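Cyclic di-GMP receptor atypical PilZ domain-containing protein (Xanthomonas campestris pv. campestris, PDB 3RQA) is of unknown function but self-assembles into a tetramer through a helical bundle and, as an atypical PilZ-domain protein, is probably related to cyclic di-GMP receptors. Local coordinates at residues R28-G40 with H119-P131. Residues are numbered along the deposited sequence; the frame is centred on the assembly and turned at random.
Sequences RLPAGFHVTADPG and HPPGTTGSVLLQP
Strands 28-34 and 124-129 run antiparallel, their axes at 168°, with Gly32-Leu128 and His34-Ser126 as hydrogen-bonded pairs and Ala31-Leu129 and Phe33-Val127 as non-hydrogen-bonded pairs. Leu128 N reaches Gly32 O at 2.6 Å, and Ser126 N reaches His34 O at 2.8 Å. Gln130 N, just past its strand, adds a bond to Pro30 O.

The Phe33 ring lies along the backbone of Gly125 and Ser126, with CE2 3.9 Å from Gly125 CA. CG of Phe33 stands anti to the backbone N (chi1 172°), and this brings the ring alongside that backbone. Gly125 has no side chain to obstruct it. The edge of Phe33 also points at the face of His119 in an offset edge-to-face pair, centroids 5.7 Å apart and planes at 69°. Val35 CG2 touches the same imidazole at CE1, while its CG1 packs on Thr124 O. On the side of the sheet that carries Phe33 and Val127, Ala31 CB presses against Leu129 CD1 at 3.4 Å, a tight contact. On the opposite side of the sheet, Leu128 CD2 meets the edge of the His34 ring. Pro30 CG rests on Gln130 CB at 3.2 Å. Thr123 OG1 and Thr123 N both donate to Pro120 O, tying the type II turn before strand 124-129.

The pairing closes the six-stranded antiparallel barrel of the PilZ domain. Strand 101-107 flanks 28-34, and strand 139-150 flanks 124-129. Phe33 and Val127 pack against Leu159 of strand 155-161, while Leu129 touches Trp106.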
ATOM      1  N   ARG C  28       7.349 -28.251   2.910  1.00 33.72           N
ATOM      2  CA  ARG C  28       8.336 -27.279   3.349  1.00 36.76           C
ATOM      3  C   ARG C  28       7.824 -25.877   3.066  1.00 35.92           C
ATOM      4  O   ARG C  28       7.403 -25.571   1.951  1.00 35.97           O
ATOM      5  CB  ARG C  28       9.671 -27.506   2.627  1.00 39.82           C
ATOM      6  CG  ARG C  28      10.696 -26.388   2.821  1.00 45.42           C
ATOM      7  CD  ARG C  28      12.062 -26.759   2.240  1.00 48.97           C
ATOM      8  NE  ARG C  28      12.679 -27.866   2.967  1.00 51.98           N
ATOM      9  CZ  ARG C  28      13.274 -27.747   4.150  1.00 53.92           C
ATOM     10  NH1 ARG C  28      13.343 -26.565   4.744  1.00 54.55           N
ATOM     11  NH2 ARG C  28      13.785 -28.814   4.752  1.00 56.04           N
ATOM     12  N   LEU C  29       7.854 -25.024   4.082  1.00 33.47           N
ATOM     13  CA  LEU C  29       7.405 -23.649   3.914  1.00 33.94           C
ATOM     14  C   LEU C  29       7.832 -22.845   5.134  1.00 34.26           C
ATOM     15  O   LEU C  29       8.173 -23.418   6.170  1.00 33.49           O
ATOM     16  CB  LEU C  29       5.878 -23.590   3.764  1.00 34.54           C
ATOM     17  CG  LEU C  29       5.001 -23.623   5.022  1.00 33.63           C
ATOM     18  CD1 LEU C  29       3.571 -23.282   4.646  1.00 35.35           C
ATOM     19  CD2 LEU C  29       5.070 -24.972   5.682  1.00 33.02           C
ATOM     20  N   PRO C  30       7.843 -21.509   5.024  1.00 32.36           N
ATOM     21  CA  PRO C  30       8.251 -20.754   6.208  1.00 32.17           C
ATOM     22  C   PRO C  30       7.299 -20.978   7.377  1.00 30.52           C
ATOM     23  O   PRO C  30       6.108 -20.676   7.289  1.00 28.85           O
ATOM     24  CB  PRO C  30       8.306 -19.300   5.712  1.00 33.08           C
ATOM     25  CG  PRO C  30       7.588 -19.313   4.385  1.00 33.97           C
ATOM     26  CD  PRO C  30       7.865 -20.665   3.821  1.00 33.21           C
ATOM     27  N   ALA C  31       7.842 -21.528   8.464  1.00 29.37           N
ATOM     28  CA  ALA C  31       7.054 -21.841   9.654  1.00 30.90           C
ATOM     29  C   ALA C  31       7.769 -21.512  10.949  1.00 32.15           C
ATOM     30  O   ALA C  31       9.000 -21.538  11.019  1.00 30.15           O
ATOM     31  CB  ALA C  31       6.689 -23.310   9.650  1.00 31.05           C
ATOM     32  N   GLY C  32       6.983 -21.224  11.981  1.00 31.78           N
ATOM     33  CA  GLY C  32       7.549 -20.905  13.276  1.00 32.80           C
ATOM     34  C   GLY C  32       6.506 -20.928  14.376  1.00 33.24           C
ATOM     35  O   GLY C  32       5.313 -20.962  14.105  1.00 30.00           O
ATOM     36  N   PHE C  33       6.969 -20.917  15.621  1.00 33.81           N
ATOM     37  CA  PHE C  33       6.091 -20.911  16.785  1.00 35.53           C
ATOM     38  C   PHE C  33       6.629 -19.881  17.769  1.00 36.12           C
ATOM     39  O   PHE C  33       7.834 -19.799  17.993  1.00 35.85           O
ATOM     40  CB  PHE C  33       6.047 -22.305  17.429  1.00 35.81           C
ATOM     41  CG  PHE C  33       5.319 -22.348  18.748  1.00 36.69           C
ATOM     42  CD1 PHE C  33       6.029 -22.364  19.948  1.00 37.60           C
ATOM     43  CD2 PHE C  33       3.930 -22.363  18.792  1.00 35.70           C
ATOM     44  CE1 PHE C  33       5.362 -22.393  21.171  1.00 37.42           C
ATOM     45  CE2 PHE C  33       3.253 -22.391  20.007  1.00 35.36           C
ATOM     46  CZ  PHE C  33       3.970 -22.408  21.200  1.00 38.11           C
ATOM     47  N   HIS C  34       5.732 -19.077  18.327  1.00 36.15           N
ATOM     48  CA  HIS C  34       6.101 -18.038  19.286  1.00 36.95           C
ATOM     49  C   HIS C  34       5.168 -18.078  20.477  1.00 36.56           C
ATOM     50  O   HIS C  34       3.958 -18.154  20.306  1.00 35.33           O
ATOM     51  CB  HIS C  34       6.019 -16.658  18.635  1.00 39.04           C
ATOM     52  CG  HIS C  34       7.260 -16.255  17.905  1.00 41.66           C
ATOM     53  ND1 HIS C  34       8.465 -16.045  18.544  1.00 43.45           N
ATOM     54  CD2 HIS C  34       7.481 -16.006  16.593  1.00 41.62           C
ATOM     55  CE1 HIS C  34       9.372 -15.680  17.657  1.00 43.66           C
ATOM     56  NE2 HIS C  34       8.800 -15.650  16.465  1.00 43.70           N
ATOM     57  N   VAL C  35       5.734 -18.007  21.680  1.00 36.79           N
ATOM     58  CA  VAL C  35       4.941 -18.055  22.900  1.00 38.96           C
ATOM     59  C   VAL C  35       4.148 -16.793  23.136  1.00 41.40           C
ATOM     60  O   VAL C  35       3.038 -16.837  23.649  1.00 41.56           O
ATOM     61  CB  VAL C  35       5.816 -18.281  24.155  1.00 41.20           C
ATOM     62  CG1 VAL C  35       4.929 -18.341  25.396  1.00 41.90           C
ATOM     63  CG2 VAL C  35       6.620 -19.559  24.012  1.00 41.18           C
ATOM     64  N   THR C  36       4.721 -15.655  22.781  1.00 44.47           N
ATOM     65  CA  THR C  36       4.006 -14.407  23.011  1.00 49.85           C
ATOM     66  C   THR C  36       3.143 -14.031  21.807  1.00 54.40           C
ATOM     67  O   THR C  36       3.537 -13.252  20.931  1.00 55.27           O
ATOM     68  CB  THR C  36       4.978 -13.281  23.372  1.00 49.35           C
ATOM     69  OG1 THR C  36       5.738 -13.684  24.525  1.00 49.47           O
ATOM     70  CG2 THR C  36       4.215 -12.012  23.715  1.00 48.88           C
ATOM     71  N   ALA C  37       1.946 -14.619  21.802  1.00 59.34           N
ATOM     72  CA  ALA C  37       0.950 -14.442  20.751  1.00 63.04           C
ATOM     73  C   ALA C  37       0.633 -13.000  20.352  1.00 64.51           C
ATOM     74  O   ALA C  37       1.141 -12.040  20.935  1.00 65.64           O
ATOM     75  CB  ALA C  37      -0.345 -15.171  21.142  1.00 62.92           C
ATOM     76  N   ASP C  38      -0.223 -12.893  19.338  1.00 66.10           N
ATOM     77  CA  ASP C  38      -0.691 -11.640  18.743  1.00 65.72           C
ATOM     78  C   ASP C  38      -1.271 -12.035  17.382  1.00 64.34           C
ATOM     79  O   ASP C  38      -1.175 -11.283  16.409  1.00 63.77           O
ATOM     80  CB  ASP C  38       0.483 -10.689  18.527  1.00 66.94           C
ATOM     81  CG  ASP C  38       1.635 -11.351  17.793  1.00 69.59           C
ATOM     82  OD1 ASP C  38       2.316 -12.209  18.405  1.00 70.91           O
ATOM     83  OD2 ASP C  38       1.854 -11.025  16.604  1.00 69.47           O
ATOM     84  N   PRO C  39      -1.910 -13.219  17.309  1.00 63.33           N
ATOM     85  CA  PRO C  39      -2.506 -13.753  16.079  1.00 61.14           C
ATOM     86  C   PRO C  39      -3.477 -12.835  15.363  1.00 58.19           C
ATOM     87  O   PRO C  39      -3.371 -12.606  14.158  1.00 58.18           O
ATOM     88  CB  PRO C  39      -3.208 -15.030  16.554  1.00 62.09           C
ATOM     89  CG  PRO C  39      -2.545 -15.356  17.853  1.00 62.80           C
ATOM     90  CD  PRO C  39      -2.371 -14.008  18.464  1.00 63.37           C
ATOM     91  N   GLY C  40      -4.430 -12.314  16.119  1.00 54.71           N
ATOM     92  CA  GLY C  40      -5.440 -11.472  15.525  1.00 51.51           C
ATOM     93  C   GLY C  40      -6.731 -12.267  15.573  1.00 48.64           C
ATOM     94  O   GLY C  40      -6.919 -13.078  16.483  1.00 48.01           O
ATOM     95  N   HIS C 119       9.892 -26.497  23.991  1.00 38.88           N
ATOM     96  CA  HIS C 119       8.875 -25.874  24.827  1.00 38.86           C
ATOM     97  C   HIS C 119       8.057 -26.999  25.422  1.00 38.61           C
ATOM     98  O   HIS C 119       7.500 -27.811  24.692  1.00 39.37           O
ATOM     99  CB  HIS C 119       7.980 -24.963  23.995  1.00 40.08           C
ATOM    100  CG  HIS C 119       8.570 -23.615  23.738  1.00 40.33           C
ATOM    101  ND1 HIS C 119       8.640 -22.638  24.709  1.00 41.83           N
ATOM    102  CD2 HIS C 119       9.133 -23.084  22.627  1.00 40.42           C
ATOM    103  CE1 HIS C 119       9.221 -21.564  24.207  1.00 42.51           C
ATOM    104  NE2 HIS C 119       9.530 -21.807  22.946  1.00 42.27           N
ATOM    105  N   PRO C 120       7.965 -27.058  26.756  1.00 36.82           N
ATOM    106  CA  PRO C 120       7.199 -28.121  27.400  1.00 35.60           C
ATOM    107  C   PRO C 120       5.742 -28.183  26.971  1.00 34.78           C
ATOM    108  O   PRO C 120       5.121 -27.155  26.670  1.00 30.31           O
ATOM    109  CB  PRO C 120       7.350 -27.798  28.885  1.00 36.41           C
ATOM    110  CG  PRO C 120       7.443 -26.296  28.891  1.00 38.41           C
ATOM    111  CD  PRO C 120       8.389 -26.045  27.743  1.00 37.42           C
ATOM    112  N   PRO C 121       5.185 -29.402  26.904  1.00 34.92           N
ATOM    113  CA  PRO C 121       3.782 -29.531  26.512  1.00 36.36           C
ATOM    114  C   PRO C 121       2.943 -28.680  27.457  1.00 36.64           C
ATOM    115  O   PRO C 121       3.191 -28.651  28.662  1.00 37.39           O
ATOM    116  CB  PRO C 121       3.510 -31.033  26.645  1.00 36.74           C
ATOM    117  CG  PRO C 121       4.622 -31.548  27.483  1.00 36.99           C
ATOM    118  CD  PRO C 121       5.800 -30.724  27.073  1.00 35.27           C
ATOM    119  N   GLY C 122       1.980 -27.959  26.899  1.00 34.59           N
ATOM    120  CA  GLY C 122       1.148 -27.101  27.716  1.00 34.18           C
ATOM    121  C   GLY C 122       1.470 -25.649  27.414  1.00 32.83           C
ATOM    122  O   GLY C 122       0.677 -24.758  27.701  1.00 33.11           O
ATOM    123  N   THR C 123       2.642 -25.404  26.840  1.00 32.90           N
ATOM    124  CA  THR C 123       3.018 -24.041  26.489  1.00 33.88           C
ATOM    125  C   THR C 123       2.004 -23.541  25.468  1.00 32.22           C
ATOM    126  O   THR C 123       1.622 -24.257  24.547  1.00 29.13           O
ATOM    127  CB  THR C 123       4.427 -23.975  25.875  1.00 34.47           C
ATOM    128  OG1 THR C 123       5.364 -24.587  26.769  1.00 36.57           O
ATOM    129  CG2 THR C 123       4.840 -22.531  25.651  1.00 33.87           C
ATOM    130  N   THR C 124       1.558 -22.312  25.653  1.00 32.84           N
ATOM    131  CA  THR C 124       0.581 -21.722  24.760  1.00 34.83           C
ATOM    132  C   THR C 124       1.277 -20.689  23.909  1.00 33.90           C
ATOM    133  O   THR C 124       2.280 -20.105  24.334  1.00 33.93           O
ATOM    134  CB  THR C 124      -0.562 -21.055  25.562  1.00 37.31           C
ATOM    135  OG1 THR C 124      -1.364 -22.077  26.170  1.00 41.16           O
ATOM    136  CG2 THR C 124      -1.443 -20.200  24.659  1.00 39.22           C
ATOM    137  N   GLY C 125       0.753 -20.467  22.708  1.00 31.56           N
ATOM    138  CA  GLY C 125       1.349 -19.486  21.819  1.00 30.92           C
ATOM    139  C   GLY C 125       0.710 -19.436  20.441  1.00 28.18           C
ATOM    140  O   GLY C 125      -0.463 -19.741  20.269  1.00 28.46           O
ATOM    141  N   SER C 126       1.492 -19.043  19.451  1.00 27.66           N
ATOM    142  CA  SER C 126       0.984 -18.962  18.097  1.00 28.25           C
ATOM    143  C   SER C 126       1.902 -19.560  17.058  1.00 26.88           C
ATOM    144  O   SER C 126       3.103 -19.311  17.055  1.00 25.63           O
ATOM    145  CB  SER C 126       0.697 -17.513  17.729  1.00 29.47           C
ATOM    146  OG  SER C 126      -0.431 -17.045  18.445  1.00 35.50           O
ATOM    147  N   VAL C 127       1.326 -20.379  16.191  1.00 25.63           N
ATOM    148  CA  VAL C 127       2.068 -20.975  15.090  1.00 25.13           C
ATOM    149  C   VAL C 127       2.064 -19.899  14.000  1.00 25.79           C
ATOM    150  O   VAL C 127       1.006 -19.356  13.685  1.00 26.13           O
ATOM    151  CB  VAL C 127       1.343 -22.236  14.546  1.00 23.19           C
ATOM    152  CG1 VAL C 127       1.848 -22.578  13.166  1.00 21.56           C
ATOM    153  CG2 VAL C 127       1.548 -23.408  15.492  1.00 22.53           C
ATOM    154  N   LEU C 128       3.232 -19.559  13.465  1.00 25.99           N
ATOM    155  CA  LEU C 128       3.316 -18.570  12.385  1.00 27.62           C
ATOM    156  C   LEU C 128       3.661 -19.318  11.108  1.00 28.19           C
ATOM    157  O   LEU C 128       4.564 -20.156  11.097  1.00 26.73           O
ATOM    158  CB  LEU C 128       4.370 -17.494  12.682  1.00 29.34           C
ATOM    159  CG  LEU C 128       3.865 -16.318  13.538  1.00 32.20           C
ATOM    160  CD1 LEU C 128       3.433 -16.826  14.911  1.00 34.48           C
ATOM    161  CD2 LEU C 128       4.965 -15.275  13.692  1.00 32.81           C
ATOM    162  N   LEU C 129       2.925 -19.019  10.039  1.00 27.75           N
ATOM    163  CA  LEU C 129       3.104 -19.693   8.761  1.00 26.57           C
ATOM    164  C   LEU C 129       2.918 -18.743   7.574  1.00 26.45           C
ATOM    165  O   LEU C 129       2.041 -17.878   7.601  1.00 25.11           O
ATOM    166  CB  LEU C 129       2.052 -20.798   8.659  1.00 27.79           C
ATOM    167  CG  LEU C 129       2.318 -22.301   8.574  1.00 32.10           C
ATOM    168  CD1 LEU C 129       3.321 -22.761   9.615  1.00 30.66           C
ATOM    169  CD2 LEU C 129       0.971 -23.008   8.760  1.00 31.21           C
ATOM    170  N   GLN C 130       3.732 -18.905   6.535  1.00 24.20           N
ATOM    171  CA  GLN C 130       3.568 -18.095   5.323  1.00 27.94           C
ATOM    172  C   GLN C 130       2.981 -19.084   4.326  1.00 26.69           C
ATOM    173  O   GLN C 130       3.709 -19.835   3.680  1.00 25.15           O
ATOM    174  CB  GLN C 130       4.895 -17.559   4.780  1.00 27.79           C
ATOM    175  CG  GLN C 130       4.691 -16.598   3.612  1.00 29.28           C
ATOM    176  CD  GLN C 130       5.993 -16.158   2.961  1.00 31.87           C
ATOM    177  OE1 GLN C 130       6.969 -15.878   3.640  1.00 29.41           O
ATOM    178  NE2 GLN C 130       5.998 -16.080   1.634  1.00 33.91           N
ATOM    179  N   PRO C 131       1.651 -19.093   4.200  1.00 28.61           N
ATOM    180  CA  PRO C 131       0.898 -19.978   3.312  1.00 31.11           C
ATOM    181  C   PRO C 131       1.193 -19.901   1.823  1.00 34.36           C
ATOM    182  O   PRO C 131       1.334 -20.929   1.157  1.00 35.59           O
ATOM    183  CB  PRO C 131      -0.554 -19.620   3.631  1.00 29.14           C
ATOM    184  CG  PRO C 131      -0.470 -18.166   3.915  1.00 30.44           C
ATOM    185  CD  PRO C 131       0.760 -18.082   4.797  1.00 29.30           C
TER